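Local structure of esterase (uncultured bacterium FLS12, 4RGY) at residues 81-93 with 170-182. The protein is a low-temperature-active alkaline esterase, probably hydrolysing ester bonds as a member of the alpha/beta-hydrolase superfamily. Numbering follows the deposited sequence.
Sequences VHRSFYTDMAHGL and WVAEQRNIFGDLA
The R83 side chain bends about its CG-CD bond (chi3 58°), while E173 sends CG anti to its own backbone N (chi1 178°) and runs on extended; the two cross at about a right angle and meet as a side-on bidentate salt bridge. In this alpha/beta-hydrolase fold they join the loop that follows strand 75-79 to helix 170-178. R83 NE reaches E173 OE2 and R83 NH2 reaches E173 OE1, each at 2.7 Å, on syn lone pairs with the two planes 9° apart, a match that keeps the two groups nearly coplanar and fixes their rotation. Water 1 links E173 OE2 to R83 O, while R83 NH1 bonds G15 O of the second subunit. A methionine in place of R83 would probably leave the E173 carboxylate without its countercharge and G15 O of that subunit without this donor. Beyond the bridge, I177 fills the bend of the loop: CD1 packs 4.0 Å from F85 CD1, CG2 lies 3.8 Å from T87 CB, and CG1 meets M89 CE. The helix C-terminus offers its carbonyls to the loop, A90 N binding I177 O from above the carbonyl plane. H91 N, by contrast, donates to N176 O at 2.8 Å, in the carbonyl plane and on a lone pair.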
ATOM      1  N   VAL A  81       4.229  16.067   5.011  1.00 12.41           N
ATOM      2  CA  VAL A  81       4.890  16.938   5.984  1.00 13.55           C
ATOM      3  C   VAL A  81       4.046  17.227   7.219  1.00 12.32           C
ATOM      4  O   VAL A  81       4.332  18.181   7.960  1.00 12.68           O
ATOM      5  CB  VAL A  81       5.341  18.279   5.370  1.00 12.67           C
ATOM      6  CG1 VAL A  81       6.283  18.024   4.200  1.00 13.87           C
ATOM      7  CG2 VAL A  81       4.129  19.109   4.932  1.00 12.53           C
ATOM      8  N   HIS A  82       3.011  16.419   7.435  1.00 13.23           N
ATOM      9  CA  HIS A  82       2.151  16.580   8.607  1.00 12.86           C
ATOM     10  C   HIS A  82       1.594  18.007   8.678  1.00 11.88           C
ATOM     11  O   HIS A  82       1.308  18.588   7.630  1.00 13.13           O
ATOM     12  CB  HIS A  82       2.903  16.128   9.857  1.00 14.44           C
ATOM     13  CG  HIS A  82       3.466  14.751   9.708  1.00 15.97           C
ATOM     14  ND1 HIS A  82       4.758  14.425  10.060  1.00 19.27           N
ATOM     15  CD2 HIS A  82       2.923  13.626   9.182  1.00 17.93           C
ATOM     16  CE1 HIS A  82       4.977  13.153   9.780  1.00 18.78           C
ATOM     17  NE2 HIS A  82       3.881  12.646   9.245  1.00 18.91           N
ATOM     18  N   ARG A  83       1.425  18.580   9.867  1.00 13.37           N
ATOM     19  CA  ARG A  83       0.830  19.910   9.979  1.00 14.60           C
ATOM     20  C   ARG A  83       1.914  20.959  10.228  1.00 16.72           C
ATOM     21  O   ARG A  83       1.824  21.764  11.155  1.00 19.28           O
ATOM     22  CB  ARG A  83      -0.238  19.940  11.079  1.00 15.26           C
ATOM     23  CG  ARG A  83      -1.438  19.027  10.816  1.00 15.71           C
ATOM     24  CD  ARG A  83      -2.399  19.016  12.005  1.00 14.85           C
ATOM     25  NE  ARG A  83      -2.872  20.366  12.306  1.00 13.69           N
ATOM     26  CZ  ARG A  83      -3.991  20.895  11.813  1.00 14.43           C
ATOM     27  NH1 ARG A  83      -4.783  20.177  11.019  1.00 15.69           N
ATOM     28  NH2 ARG A  83      -4.329  22.139  12.130  1.00 16.95           N
ATOM     29  N   SER A  84       2.931  20.962   9.372  1.00 14.70           N
ATOM     30  CA  SER A  84       4.145  21.741   9.619  1.00 13.65           C
ATOM     31  C   SER A  84       4.272  23.038   8.834  1.00 12.30           C
ATOM     32  O   SER A  84       5.177  23.822   9.095  1.00 12.31           O
ATOM     33  CB  SER A  84       5.346  20.897   9.247  1.00 13.52           C
ATOM     34  OG  SER A  84       5.362  20.661   7.852  1.00 13.56           O
ATOM     35  N   PHE A  85       3.392  23.262   7.868  1.00 12.64           N
ATOM     36  CA  PHE A  85       3.557  24.399   6.976  1.00 11.57           C
ATOM     37  C   PHE A  85       4.947  24.432   6.316  1.00 11.32           C
ATOM     38  O   PHE A  85       5.461  25.502   6.011  1.00 12.89           O
ATOM     39  CB  PHE A  85       3.226  25.730   7.690  1.00 13.48           C
ATOM     40  CG  PHE A  85       1.839  26.213   7.420  1.00 14.33           C
ATOM     41  CD1 PHE A  85       0.759  25.705   8.133  1.00 13.92           C
ATOM     42  CD2 PHE A  85       1.601  27.141   6.417  1.00 15.55           C
ATOM     43  CE1 PHE A  85      -0.526  26.124   7.857  1.00 18.06           C
ATOM     44  CE2 PHE A  85       0.313  27.573   6.140  1.00 17.77           C
ATOM     45  CZ  PHE A  85      -0.747  27.066   6.866  1.00 18.68           C
ATOM     46  N   TYR A  86       5.533  23.262   6.062  1.00 11.03           N
ATOM     47  CA  TYR A  86       6.800  23.208   5.317  1.00 11.28           C
ATOM     48  C   TYR A  86       7.864  24.061   6.010  1.00 12.37           C
ATOM     49  O   TYR A  86       8.668  24.732   5.365  1.00 13.57           O
ATOM     50  CB  TYR A  86       6.564  23.628   3.845  1.00 12.83           C
ATOM     51  CG  TYR A  86       5.550  22.705   3.201  1.00 11.37           C
ATOM     52  CD1 TYR A  86       5.943  21.520   2.596  1.00 11.77           C
ATOM     53  CD2 TYR A  86       4.189  22.991   3.252  1.00 12.62           C
ATOM     54  CE1 TYR A  86       5.018  20.647   2.046  1.00 11.76           C
ATOM     55  CE2 TYR A  86       3.251  22.124   2.700  1.00 12.08           C
ATOM     56  CZ  TYR A  86       3.676  20.952   2.102  1.00 11.69           C
ATOM     57  OH  TYR A  86       2.776  20.058   1.577  1.00 12.29           O
ATOM     58  N   THR A  87       7.870  24.000   7.338  1.00 10.50           N
ATOM     59  CA  THR A  87       8.719  24.853   8.165  1.00 11.23           C
ATOM     60  C   THR A  87       9.614  24.026   9.095  1.00 11.55           C
ATOM     61  O   THR A  87       9.199  22.968   9.585  1.00 13.72           O
ATOM     62  CB  THR A  87       7.828  25.801   9.001  1.00 11.52           C
ATOM     63  OG1 THR A  87       7.023  26.588   8.114  1.00 11.95           O
ATOM     64  CG2 THR A  87       8.649  26.745   9.886  1.00 11.98           C
ATOM     65  N   ASP A  88      10.845  24.485   9.313  1.00 11.71           N
ATOM     66  CA  ASP A  88      11.655  23.937  10.393  1.00 12.49           C
ATOM     67  C   ASP A  88      11.061  24.493  11.675  1.00 12.34           C
ATOM     68  O   ASP A  88      11.291  25.644  12.056  1.00 13.05           O
ATOM     69  CB  ASP A  88      13.128  24.310  10.236  1.00 13.36           C
ATOM     70  CG  ASP A  88      13.836  23.465   9.195  1.00 13.43           C
ATOM     71  OD1 ASP A  88      13.272  22.431   8.764  1.00 13.52           O
ATOM     72  OD2 ASP A  88      14.977  23.804   8.807  1.00 16.00           O
ATOM     73  N   MET A  89      10.255  23.667  12.329  1.00 13.26           N
ATOM     74  CA  MET A  89       9.390  24.122  13.402  1.00 13.61           C
ATOM     75  C   MET A  89      10.150  24.603  14.627  1.00 16.45           C
ATOM     76  O   MET A  89      11.165  24.022  15.010  1.00 15.94           O
ATOM     77  CB  MET A  89       8.435  22.996  13.787  1.00 15.23           C
ATOM     78  CG  MET A  89       7.470  22.630  12.658  1.00 15.87           C
ATOM     79  SD  MET A  89       6.397  21.231  13.057  1.00 16.83           S
ATOM     80  CE  MET A  89       5.357  21.968  14.306  1.00 19.91           C
ATOM     81  N   ALA A  90       9.652  25.676  15.232  1.00 15.93           N
ATOM     82  CA  ALA A  90      10.198  26.179  16.487  1.00 15.19           C
ATOM     83  C   ALA A  90      10.055  25.119  17.582  1.00 16.24           C
ATOM     84  O   ALA A  90      10.957  24.936  18.415  1.00 17.65           O
ATOM     85  CB  ALA A  90       9.485  27.453  16.893  1.00 16.24           C
ATOM     86  N   HIS A  91       8.915  24.434  17.570  1.00 15.79           N
ATOM     87  CA  HIS A  91       8.656  23.312  18.463  1.00 16.65           C
ATOM     88  C   HIS A  91       8.165  22.137  17.638  1.00 16.20           C
ATOM     89  O   HIS A  91       6.955  21.931  17.469  1.00 18.84           O
ATOM     90  CB  HIS A  91       7.598  23.682  19.503  1.00 17.29           C
ATOM     91  CG  HIS A  91       7.991  24.828  20.381  1.00 18.71           C
ATOM     92  ND1 HIS A  91       8.731  24.658  21.529  1.00 22.50           N
ATOM     93  CD2 HIS A  91       7.743  26.156  20.285  1.00 20.71           C
ATOM     94  CE1 HIS A  91       8.923  25.832  22.105  1.00 22.99           C
ATOM     95  NE2 HIS A  91       8.334  26.757  21.369  1.00 24.60           N
ATOM     96  N   GLY A  92       9.100  21.379  17.088  1.00 14.38           N
ATOM     97  CA  GLY A  92       8.737  20.263  16.244  1.00 15.48           C
ATOM     98  C   GLY A  92       9.912  19.816  15.411  1.00 16.47           C
ATOM     99  O   GLY A  92      11.073  20.010  15.786  1.00 21.56           O
ATOM    100  N   LEU A  93       9.615  19.201  14.276  1.00 15.26           N
ATOM    101  CA  LEU A  93      10.661  18.630  13.449  1.00 14.78           C
ATOM    102  C   LEU A  93      11.039  19.558  12.310  1.00 13.96           C
ATOM    103  O   LEU A  93      10.349  20.552  12.019  1.00 13.83           O
ATOM    104  CB  LEU A  93      10.226  17.272  12.901  1.00 13.89           C
ATOM    105  CG  LEU A  93       9.768  16.275  13.972  1.00 13.97           C
ATOM    106  CD1 LEU A  93       9.300  14.957  13.341  1.00 14.45           C
ATOM    107  CD2 LEU A  93      10.881  16.020  14.976  1.00 17.29           C
ATOM    108  N   TRP A 170      -5.383  26.749  17.745  1.00 27.04           N
ATOM    109  CA  TRP A 170      -4.821  27.158  16.461  1.00 28.18           C
ATOM    110  C   TRP A 170      -3.641  28.103  16.646  1.00 24.47           C
ATOM    111  O   TRP A 170      -2.616  27.963  15.984  1.00 21.83           O
ATOM    112  CB  TRP A 170      -5.884  27.832  15.587  1.00 30.69           C
ATOM    113  CG  TRP A 170      -5.355  28.313  14.257  1.00 31.80           C
ATOM    114  CD1 TRP A 170      -5.259  27.590  13.104  1.00 34.41           C
ATOM    115  CD2 TRP A 170      -4.847  29.619  13.953  1.00 30.53           C
ATOM    116  NE1 TRP A 170      -4.728  28.365  12.101  1.00 33.66           N
ATOM    117  CE2 TRP A 170      -4.466  29.613  12.596  1.00 31.15           C
ATOM    118  CE3 TRP A 170      -4.677  30.791  14.694  1.00 32.86           C
ATOM    119  CZ2 TRP A 170      -3.924  30.734  11.968  1.00 32.88           C
ATOM    120  CZ3 TRP A 170      -4.142  31.904  14.065  1.00 35.07           C
ATOM    121  CH2 TRP A 170      -3.772  31.866  12.717  1.00 33.56           C
ATOM    122  N   VAL A 171      -3.790  29.076  17.538  1.00 24.69           N
ATOM    123  CA  VAL A 171      -2.694  29.989  17.833  1.00 22.81           C
ATOM    124  C   VAL A 171      -1.491  29.252  18.430  1.00 21.18           C
ATOM    125  O   VAL A 171      -0.344  29.511  18.060  1.00 19.86           O
ATOM    126  CB  VAL A 171      -3.142  31.137  18.771  1.00 26.76           C
ATOM    127  CG1 VAL A 171      -1.948  31.973  19.198  1.00 29.43           C
ATOM    128  CG2 VAL A 171      -4.176  32.004  18.083  1.00 30.30           C
ATOM    129  N   ALA A 172      -1.747  28.330  19.354  1.00 19.79           N
ATOM    130  CA  ALA A 172      -0.663  27.540  19.925  1.00 19.97           C
ATOM    131  C   ALA A 172       0.071  26.752  18.840  1.00 19.16           C
ATOM    132  O   ALA A 172       1.300  26.643  18.873  1.00 18.04           O
ATOM    133  CB  ALA A 172      -1.181  26.609  21.014  1.00 20.22           C
ATOM    134  N   GLU A 173      -0.675  26.222  17.874  1.00 17.77           N
ATOM    135  CA  GLU A 173      -0.060  25.469  16.786  1.00 19.63           C
ATOM    136  C   GLU A 173       0.801  26.376  15.913  1.00 16.01           C
ATOM    137  O   GLU A 173       1.901  25.993  15.509  1.00 15.18           O
ATOM    138  CB  GLU A 173      -1.110  24.748  15.939  1.00 19.19           C
ATOM    139  CG  GLU A 173      -0.506  23.982  14.760  1.00 19.54           C
ATOM    140  CD  GLU A 173      -1.506  23.079  14.063  1.00 20.18           C
ATOM    141  OE1 GLU A 173      -2.601  23.560  13.706  1.00 23.26           O
ATOM    142  OE2 GLU A 173      -1.196  21.888  13.860  1.00 20.21           O
ATOM    143  N   GLN A 174       0.312  27.581  15.629  1.00 17.06           N
ATOM    144  CA  GLN A 174       1.103  28.530  14.857  1.00 18.10           C
ATOM    145  C   GLN A 174       2.407  28.867  15.584  1.00 17.48           C
ATOM    146  O   GLN A 174       3.461  29.003  14.958  1.00 15.42           O
ATOM    147  CB  GLN A 174       0.287  29.788  14.547  1.00 19.44           C
ATOM    148  CG  GLN A 174      -0.891  29.530  13.602  1.00 22.66           C
ATOM    149  CD  GLN A 174      -0.445  28.998  12.252  1.00 24.51           C
ATOM    150  OE1 GLN A 174      -0.783  27.874  11.859  1.00 29.10           O
ATOM    151  NE2 GLN A 174       0.318  29.804  11.529  1.00 24.33           N
ATOM    152  N   ARG A 175       2.342  28.974  16.910  1.00 17.02           N
ATOM    153  CA  ARG A 175       3.549  29.188  17.703  1.00 19.39           C
ATOM    154  C   ARG A 175       4.497  27.992  17.651  1.00 17.05           C
ATOM    155  O   ARG A 175       5.713  28.166  17.574  1.00 17.92           O
ATOM    156  CB  ARG A 175       3.204  29.555  19.148  1.00 19.34           C
ATOM    157  CG  ARG A 175       2.522  30.909  19.253  1.00 21.85           C
ATOM    158  CD  ARG A 175       2.476  31.416  20.685  1.00 27.79           C
ATOM    159  NE  ARG A 175       1.992  32.794  20.723  1.00 31.32           N
ATOM    160  CZ  ARG A 175       0.842  33.170  21.269  1.00 34.02           C
ATOM    161  NH1 ARG A 175       0.057  32.278  21.855  1.00 36.16           N
ATOM    162  NH2 ARG A 175       0.485  34.446  21.246  1.00 36.80           N
ATOM    163  N   ASN A 176       3.950  26.783  17.651  1.00 16.20           N
ATOM    164  CA  ASN A 176       4.788  25.594  17.494  1.00 16.56           C
ATOM    165  C   ASN A 176       5.503  25.590  16.150  1.00 14.92           C
ATOM    166  O   ASN A 176       6.666  25.198  16.051  1.00 16.24           O
ATOM    167  CB  ASN A 176       3.963  24.317  17.619  1.00 17.24           C
ATOM    168  CG  ASN A 176       3.363  24.138  18.997  1.00 18.25           C
ATOM    169  OD1 ASN A 176       3.812  24.738  19.970  1.00 20.33           O
ATOM    170  ND2 ASN A 176       2.333  23.302  19.080  1.00 21.35           N
ATOM    171  N   ILE A 177       4.804  26.034  15.115  1.00 14.07           N
ATOM    172  CA  ILE A 177       5.392  26.091  13.785  1.00 14.12           C
ATOM    173  C   ILE A 177       6.413  27.221  13.661  1.00 13.95           C
ATOM    174  O   ILE A 177       7.572  26.987  13.306  1.00 15.19           O
ATOM    175  CB  ILE A 177       4.308  26.269  12.707  1.00 14.82           C
ATOM    176  CG1 ILE A 177       3.400  25.034  12.661  1.00 15.17           C
ATOM    177  CG2 ILE A 177       4.954  26.513  11.345  1.00 15.50           C
ATOM    178  CD1 ILE A 177       2.105  25.264  11.918  1.00 16.29           C
ATOM    179  N   PHE A 178       5.993  28.440  13.997  1.00 14.57           N
ATOM    180  CA  PHE A 178       6.762  29.638  13.666  1.00 16.35           C
ATOM    181  C   PHE A 178       7.517  30.286  14.809  1.00 17.58           C
ATOM    182  O   PHE A 178       8.360  31.152  14.567  1.00 19.55           O
ATOM    183  CB  PHE A 178       5.846  30.692  13.035  1.00 15.77           C
ATOM    184  CG  PHE A 178       5.283  30.283  11.710  1.00 15.13           C
ATOM    185  CD1 PHE A 178       6.115  30.163  10.607  1.00 16.06           C
ATOM    186  CD2 PHE A 178       3.926  30.022  11.561  1.00 15.94           C
ATOM    187  CE1 PHE A 178       5.616  29.783   9.377  1.00 16.18           C
ATOM    188  CE2 PHE A 178       3.415  29.639  10.336  1.00 16.00           C
ATOM    189  CZ  PHE A 178       4.267  29.525   9.237  1.00 15.59           C
ATOM    190  N   GLY A 179       7.215  29.892  16.043  1.00 16.85           N
ATOM    191  CA  GLY A 179       7.835  30.519  17.202  1.00 19.02           C
ATOM    192  C   GLY A 179       7.174  31.826  17.593  1.00 18.39           C
ATOM    193  O   GLY A 179       5.973  31.866  17.860  1.00 20.32           O
ATOM    194  N   ASP A 180       7.962  32.894  17.641  1.00 20.47           N
ATOM    195  CA  ASP A 180       7.443  34.212  17.977  1.00 21.46           C
ATOM    196  C   ASP A 180       6.651  34.767  16.795  1.00 17.36           C
ATOM    197  O   ASP A 180       7.236  35.196  15.801  1.00 18.75           O
ATOM    198  CB  ASP A 180       8.606  35.147  18.308  1.00 22.84           C
ATOM    199  CG  ASP A 180       8.150  36.526  18.762  1.00 22.36           C
ATOM    200  OD1 ASP A 180       6.938  36.829  18.728  1.00 24.66           O
ATOM    201  OD2 ASP A 180       9.031  37.316  19.159  1.00 31.26           O
ATOM    202  N   LEU A 181       5.326  34.773  16.916  1.00 16.76           N
ATOM    203  CA  LEU A 181       4.465  35.217  15.820  1.00 17.66           C
ATOM    204  C   LEU A 181       4.699  36.680  15.442  1.00 20.16           C
ATOM    205  O   LEU A 181       4.556  37.056  14.277  1.00 18.99           O
ATOM    206  CB  LEU A 181       2.987  34.974  16.145  1.00 20.22           C
ATOM    207  CG  LEU A 181       2.611  33.518  16.452  1.00 19.09           C
ATOM    208  CD1 LEU A 181       1.107  33.376  16.656  1.00 22.64           C
ATOM    209  CD2 LEU A 181       3.108  32.562  15.361  1.00 19.31           C
ATOM    210  N   ALA A 182       5.066  37.503  16.424  1.00 20.01           N
ATOM    211  CA  ALA A 182       5.275  38.928  16.178  1.00 20.06           C
ATOM    212  C   ALA A 182       6.486  39.193  15.280  1.00 21.03           C
ATOM    213  O   ALA A 182       6.591  40.264  14.669  1.00 22.58           O
ATOM    214  CB  ALA A 182       5.405  39.675  17.494  1.00 20.02           C
TER
HETATM  215  O   HOH W   1       1.415  21.201  13.821  1.00 22.01           O
HETATM  216  O   HOH W   2      10.082  28.214  12.770  1.00 18.82           O